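Local coordinates for protein yesU (Bacillus subtilis, PDB 1OQ1) that is of unknown function but has a galectin-like beta-sandwich fold, consistent with membership of the concanavalin-like clan, at residues P56-D61 against K197-F202; L80-A85 against N113-S118. One frame throughout, in Å; residues are numbered along the deposited sequence.

Contact 1. Residues P56-D61 against K197-F202; sequences PETFPD and KGKIGF
This is a loop-to-strand contact: residues 56-61, in the loop between strands 51-54 and 63-73, join residues 197-202, which include the first part of strand 199-205, through a single antiparallel bridge, a lysine grip and a water. Phe59 and Gly198 form the bridge as a hydrogen-bonded pair. Phe59 N donates a hydrogen bond to Gly198 O at 2.9 Å, from above the carbonyl plane, whereas Gly198 N reaches Phe59 O, also at 2.9 Å, within that carbonyl's plane. The backbone of Gly198, with phi near 155°, leaves no room for a side chain beside the preceding carbonyl, a conformation that glycine allows. Farther along, the Lys199 chain bends at chi2 (-69°) and then runs extended, carrying its ammonium to the loop. There NZ donates to Pro56 O and to Thr58 OG1, each 2.7 Å away, and also forms a salt bridge with Asp91, so three oxygens hold it. A water links the segments between the single bridge and the pairing with strand 51-54, which resumes at Ile200 with Cys55: it accepts from Ile200 N at 2.8 Å and probably donates to Glu57 O (2.6 Å). On the inner side Ile200 CD1 lies 3.6 Å from Phe59 CD1, the two side chains crossing at about a right angle. The Phe59 ring meets Tyr12 edge-to-face. The contact sits at the beginning of strand 199-205, an inner strand between 51-54 and 76-86, with strands 5-14 and 209-222 of the other sheet packed against its apolar side.

Contact 2. Residues L80-A85 against N113-S118; sequences LFFAAA and NALHLS
Phe82 lays one face of its ring over Leu115, whose CB stands 3.7 Å from the ring centroid and 15° off the normal, a CH-pi contact; Leu115 CD1 adds a touch at Phe82 CE1. This placement follows from a chi1 of 54°, which sets Phe82 CG between the backbone N and the carbonyl carbon and folds the ring back across the neighbouring strand. On the other face of the sheet, Phe81 and His116 lie side by side and point the same way. Their planes are nearly parallel, at 11°, but with centroids 5.0 Å apart they barely overlap, and it is His116 CB that sits over the Phe81 ring. Hydrogen bonds of ND1 with Tyr104 OH and of NE2 with Ser138 OG hold the rotation of the imidazole. Behind these side chains is an antiparallel ladder: Leu80 pairs with Leu117 and Phe82 with Leu115, each through two N-H...O bonds, Phe82 N to Leu115 O measuring 2.9 Å. The next hydrogen-bonded pair is Ala85 with Asn113, a register shift of one. Ala83, in a left-handed backbone conformation, turns the chain there, and Ala83 and Ala84 both lie opposite Lys199, forming a G1 beta bulge with strand 199-205. Within the bulge Ala84 CB packs 3.6 Å from Ala114 CB. Strands 76-86 and 112-122 are inner members of the seven-stranded sheet, flanked by 199-205 and 132-138, and the face bearing Leu80, Phe82 and Leu117 packs on Leu165 of strand 161-168 in the opposing sheet.

How the contacts relate
Strands 199-205 and 76-86 are neighbours in one sheet, so contacts 1 and 2 adjoin, their centres about 9 Å apart. Both segments of contact 2 fall between the two segments of contact 1 in sequence. Probable backbone hydrogen bonds tie them together: Phe81 N to Gly201 O and Lys199 N to Ala84 O, both at 2.9 Å. Lys199 therefore faces the bulge of contact 2 with its backbone while its side chain grips the loop 56-61. Methyl groups pack against backbone carbonyls across the seam: Ile200 CG2 to Phe81 O, 3.4 Å, and Leu80 CD1 to Gly201 O, 3.5 Å. Together the two contacts build one continuous piece of the sheet, from loop 56-61 to strand 112-122.

Contact 1. Residues P56-D61 against K197-F202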
loop_
_atom_site.group_PDB
_atom_site.type_symbol
_atom_site.label_atom_id
_atom_site.label_comp_id
_atom_site.label_asym_id
_atom_site.label_seq_id
_atom_site.Cartn_x
_atom_site.Cartn_y
_atom_site.Cartn_z
ATOM N N PRO A 56 10.338 -3.915 6.667
ATOM C CA PRO A 56 11.039 -5.204 6.605
ATOM C C PRO A 56 10.348 -6.435 7.187
ATOM O O PRO A 56 10.758 -7.563 6.907
ATOM C CB PRO A 56 12.346 -4.902 7.328
ATOM C CG PRO A 56 11.885 -3.989 8.430
ATOM C CD PRO A 56 10.911 -3.048 7.713
ATOM N N GLU A 57 9.314 -6.222 7.992
ATOM C CA GLU A 57 8.602 -7.320 8.646
ATOM C C GLU A 57 7.675 -8.144 7.765
ATOM O O GLU A 57 6.946 -7.606 6.937
ATOM C CB GLU A 57 7.781 -6.775 9.818
ATOM C CG GLU A 57 8.583 -5.938 10.788
ATOM C CD GLU A 57 9.612 -6.755 11.532
ATOM O OE1 GLU A 57 10.628 -6.174 11.969
ATOM O OE2 GLU A 57 9.397 -7.977 11.688
ATOM N N THR A 58 7.708 -9.459 7.948
ATOM C CA THR A 58 6.812 -10.333 7.206
ATOM C C THR A 58 5.558 -10.430 8.062
ATOM O O THR A 58 5.625 -10.836 9.227
ATOM C CB THR A 58 7.382 -11.755 7.031
ATOM O OG1 THR A 58 8.549 -11.712 6.205
ATOM C CG2 THR A 58 6.343 -12.665 6.382
ATOM N N PHE A 59 4.419 -10.035 7.506
ATOM C CA PHE A 59 3.177 -10.117 8.254
ATOM C C PHE A 59 2.388 -11.349 7.845
ATOM O O PHE A 59 2.477 -11.812 6.710
ATOM C CB PHE A 59 2.341 -8.853 8.036
ATOM C CG PHE A 59 3.016 -7.601 8.519
ATOM C CD1 PHE A 59 3.633 -6.736 7.624
ATOM C CD2 PHE A 59 3.068 -7.310 9.880
ATOM C CE1 PHE A 59 4.295 -5.596 8.072
ATOM C CE2 PHE A 59 3.728 -6.174 10.339
ATOM C CZ PHE A 59 4.343 -5.314 9.431
ATOM N N PRO A 60 1.618 -11.915 8.779
ATOM C CA PRO A 60 0.823 -13.103 8.473
ATOM C C PRO A 60 -0.450 -12.734 7.721
ATOM O O PRO A 60 -0.740 -11.554 7.498
ATOM C CB PRO A 60 0.519 -13.667 9.853
ATOM C CG PRO A 60 0.323 -12.407 10.658
ATOM C CD PRO A 60 1.495 -11.553 10.204
ATOM N N ASP A 61 -1.197 -13.752 7.314
ATOM C CA ASP A 61 -2.462 -13.534 6.634
ATOM C C ASP A 61 -3.441 -13.236 7.772
ATOM O O ASP A 61 -3.113 -13.458 8.939
ATOM C CB ASP A 61 -2.877 -14.810 5.901
ATOM C CG ASP A 61 -3.967 -14.573 4.876
ATOM O OD1 ASP A 61 -4.536 -13.457 4.832
ATOM O OD2 ASP A 61 -4.254 -15.519 4.113
ATOM N N LYS A 197 0.684 -14.550 3.421
ATOM C CA LYS A 197 1.579 -13.694 4.198
ATOM C C LYS A 197 2.536 -12.920 3.300
ATOM O O LYS A 197 2.628 -13.187 2.102
ATOM C CB LYS A 197 2.391 -14.550 5.171
ATOM C CG LYS A 197 3.270 -15.573 4.473
ATOM C CD LYS A 197 4.033 -16.442 5.457
ATOM C CE LYS A 197 4.879 -17.470 4.722
ATOM N NZ LYS A 197 5.604 -18.373 5.660
ATOM N N GLY A 198 3.255 -11.962 3.879
ATOM C CA GLY A 198 4.198 -11.188 3.088
ATOM C C GLY A 198 4.515 -9.803 3.617
ATOM O O GLY A 198 4.042 -9.401 4.680
ATOM N N LYS A 199 5.316 -9.060 2.864
ATOM C CA LYS A 199 5.703 -7.716 3.268
ATOM C C LYS A 199 4.670 -6.686 2.822
ATOM O O LYS A 199 3.871 -6.936 1.917
ATOM C CB LYS A 199 7.045 -7.329 2.645
ATOM C CG LYS A 199 8.143 -8.375 2.730
ATOM C CD LYS A 199 8.641 -8.597 4.141
ATOM C CE LYS A 199 9.885 -9.492 4.124
ATOM N NZ LYS A 199 10.351 -9.839 5.496
ATOM N N ILE A 200 4.712 -5.526 3.468
ATOM C CA ILE A 200 3.840 -4.406 3.137
ATOM C C ILE A 200 4.758 -3.260 2.708
ATOM O O ILE A 200 5.774 -2.997 3.354
ATOM C CB ILE A 200 3.003 -3.956 4.347
ATOM C CG1 ILE A 200 1.988 -5.048 4.696
ATOM C CG2 ILE A 200 2.305 -2.631 4.031
ATOM C CD1 ILE A 200 1.189 -4.773 5.939
ATOM N N GLY A 201 4.404 -2.592 1.615
ATOM C CA GLY A 201 5.225 -1.501 1.122
ATOM C C GLY A 201 4.425 -0.294 0.671
ATOM O O GLY A 201 3.252 -0.408 0.306
ATOM N N PHE A 202 5.080 0.863 0.684
ATOM C CA PHE A 202 4.462 2.121 0.296
ATOM C C PHE A 202 5.057 2.650 -0.997
ATOM O O PHE A 202 6.238 3.000 -1.043
ATOM C CB PHE A 202 4.667 3.153 1.407
ATOM C CG PHE A 202 3.925 2.833 2.670
ATOM C CD1 PHE A 202 2.703 3.443 2.947
ATOM C CD2 PHE A 202 4.419 1.883 3.558
ATOM C CE1 PHE A 202 1.984 3.110 4.091
ATOM C CE2 PHE A 202 3.705 1.543 4.708
ATOM C CZ PHE A 202 2.486 2.158 4.972
HETATM O O HOH W 1 6.419 -5.383 5.726
#

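Contact 2. Residues L80-A85 against N113-S118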
loop_
_atom_site.group_PDB
_atom_site.type_symbol
_atom_site.label_atom_id
_atom_site.label_comp_id
_atom_site.label_asym_id
_atom_site.label_seq_id
_atom_site.Cartn_x
_atom_site.Cartn_y
_atom_site.Cartn_z
ATOM N N LEU A 80 -0.430 0.881 -1.973
ATOM C CA LEU A 80 0.053 0.025 -0.902
ATOM C C LEU A 80 0.217 -1.396 -1.420
ATOM O O LEU A 80 -0.693 -1.939 -2.041
ATOM C CB LEU A 80 -0.927 -0.001 0.275
ATOM C CG LEU A 80 -0.326 -0.684 1.510
ATOM C CD1 LEU A 80 0.456 0.346 2.309
ATOM C CD2 LEU A 80 -1.411 -1.292 2.372
ATOM N N PHE A 81 1.388 -1.975 -1.182
ATOM C CA PHE A 81 1.663 -3.354 -1.566
ATOM C C PHE A 81 1.497 -4.173 -0.282
ATOM O O PHE A 81 1.878 -3.715 0.796
ATOM C CB PHE A 81 3.111 -3.507 -2.057
ATOM C CG PHE A 81 3.311 -3.169 -3.511
ATOM C CD1 PHE A 81 3.192 -4.154 -4.488
ATOM C CD2 PHE A 81 3.620 -1.869 -3.903
ATOM C CE1 PHE A 81 3.382 -3.847 -5.840
ATOM C CE2 PHE A 81 3.810 -1.553 -5.249
ATOM C CZ PHE A 81 3.692 -2.546 -6.218
ATOM N N PHE A 82 0.906 -5.359 -0.387
ATOM C CA PHE A 82 0.765 -6.239 0.776
ATOM C C PHE A 82 0.781 -7.715 0.357
ATOM O O PHE A 82 0.576 -8.027 -0.811
ATOM C CB PHE A 82 -0.487 -5.881 1.612
ATOM C CG PHE A 82 -1.780 -5.834 0.839
ATOM C CD1 PHE A 82 -2.771 -6.788 1.066
ATOM C CD2 PHE A 82 -2.049 -4.790 -0.043
ATOM C CE1 PHE A 82 -4.014 -6.701 0.436
ATOM C CE2 PHE A 82 -3.292 -4.691 -0.683
ATOM C CZ PHE A 82 -4.275 -5.647 -0.440
ATOM N N ALA A 83 1.043 -8.616 1.303
ATOM C CA ALA A 83 1.129 -10.051 1.002
ATOM C C ALA A 83 2.175 -10.261 -0.099
ATOM O O ALA A 83 2.012 -11.104 -0.988
ATOM C CB ALA A 83 -0.236 -10.594 0.546
ATOM N N ALA A 84 3.257 -9.492 -0.026
ATOM C CA ALA A 84 4.320 -9.560 -1.026
ATOM C C ALA A 84 5.421 -10.555 -0.665
ATOM O O ALA A 84 5.955 -10.529 0.446
ATOM C CB ALA A 84 4.917 -8.171 -1.233
ATOM N N ALA A 85 5.749 -11.429 -1.614
ATOM C CA ALA A 85 6.794 -12.428 -1.422
ATOM C C ALA A 85 7.246 -12.962 -2.779
ATOM O O ALA A 85 6.621 -12.687 -3.800
ATOM C CB ALA A 85 6.277 -13.571 -0.558
ATOM N N ASN A 113 5.070 -11.974 -6.060
ATOM C CA ASN A 113 3.616 -11.951 -6.087
ATOM C C ASN A 113 3.240 -10.929 -5.034
ATOM O O ASN A 113 3.982 -10.731 -4.073
ATOM C CB ASN A 113 3.010 -13.294 -5.681
ATOM C CG ASN A 113 3.100 -14.331 -6.774
ATOM O OD1 ASN A 113 2.957 -14.018 -7.956
ATOM N ND2 ASN A 113 3.316 -15.582 -6.384
ATOM N N ALA A 114 2.091 -10.285 -5.208
ATOM C CA ALA A 114 1.639 -9.299 -4.243
ATOM C C ALA A 114 0.325 -8.682 -4.665
ATOM O O ALA A 114 -0.023 -8.680 -5.844
ATOM C CB ALA A 114 2.686 -8.194 -4.088
ATOM N N LEU A 115 -0.404 -8.175 -3.682
ATOM C CA LEU A 115 -1.645 -7.472 -3.933
ATOM C C LEU A 115 -1.228 -6.008 -3.815
ATOM O O LEU A 115 -0.379 -5.670 -2.988
ATOM C CB LEU A 115 -2.688 -7.821 -2.865
ATOM C CG LEU A 115 -3.308 -9.215 -3.014
ATOM C CD1 LEU A 115 -4.043 -9.617 -1.745
ATOM C CD2 LEU A 115 -4.248 -9.205 -4.208
ATOM N N HIS A 116 -1.769 -5.144 -4.668
ATOM C CA HIS A 116 -1.433 -3.726 -4.586
ATOM C C HIS A 116 -2.667 -2.876 -4.823
ATOM O O HIS A 116 -3.391 -3.055 -5.806
ATOM C CB HIS A 116 -0.286 -3.324 -5.540
ATOM C CG HIS A 116 -0.237 -4.083 -6.833
ATOM N ND1 HIS A 116 -0.064 -3.454 -8.049
ATOM C CD2 HIS A 116 -0.232 -5.411 -7.094
ATOM C CE1 HIS A 116 0.049 -4.364 -9.001
ATOM N NE2 HIS A 116 -0.049 -5.559 -8.448
ATOM N N LEU A 117 -2.906 -1.963 -3.892
ATOM C CA LEU A 117 -4.072 -1.099 -3.938
ATOM C C LEU A 117 -3.662 0.356 -4.101
ATOM O O LEU A 117 -3.016 0.931 -3.227
ATOM C CB LEU A 117 -4.880 -1.286 -2.652
ATOM C CG LEU A 117 -6.380 -0.970 -2.666
ATOM C CD1 LEU A 117 -6.994 -1.438 -1.358
ATOM C CD2 LEU A 117 -6.611 0.511 -2.874
ATOM N N SER A 118 -4.041 0.943 -5.229
ATOM C CA SER A 118 -3.707 2.332 -5.500
ATOM C C SER A 118 -4.824 3.256 -5.047
ATOM O O SER A 118 -6.009 2.938 -5.179
ATOM C CB SER A 118 -3.446 2.524 -6.994
ATOM O OG SER A 118 -4.530 2.020 -7.753
#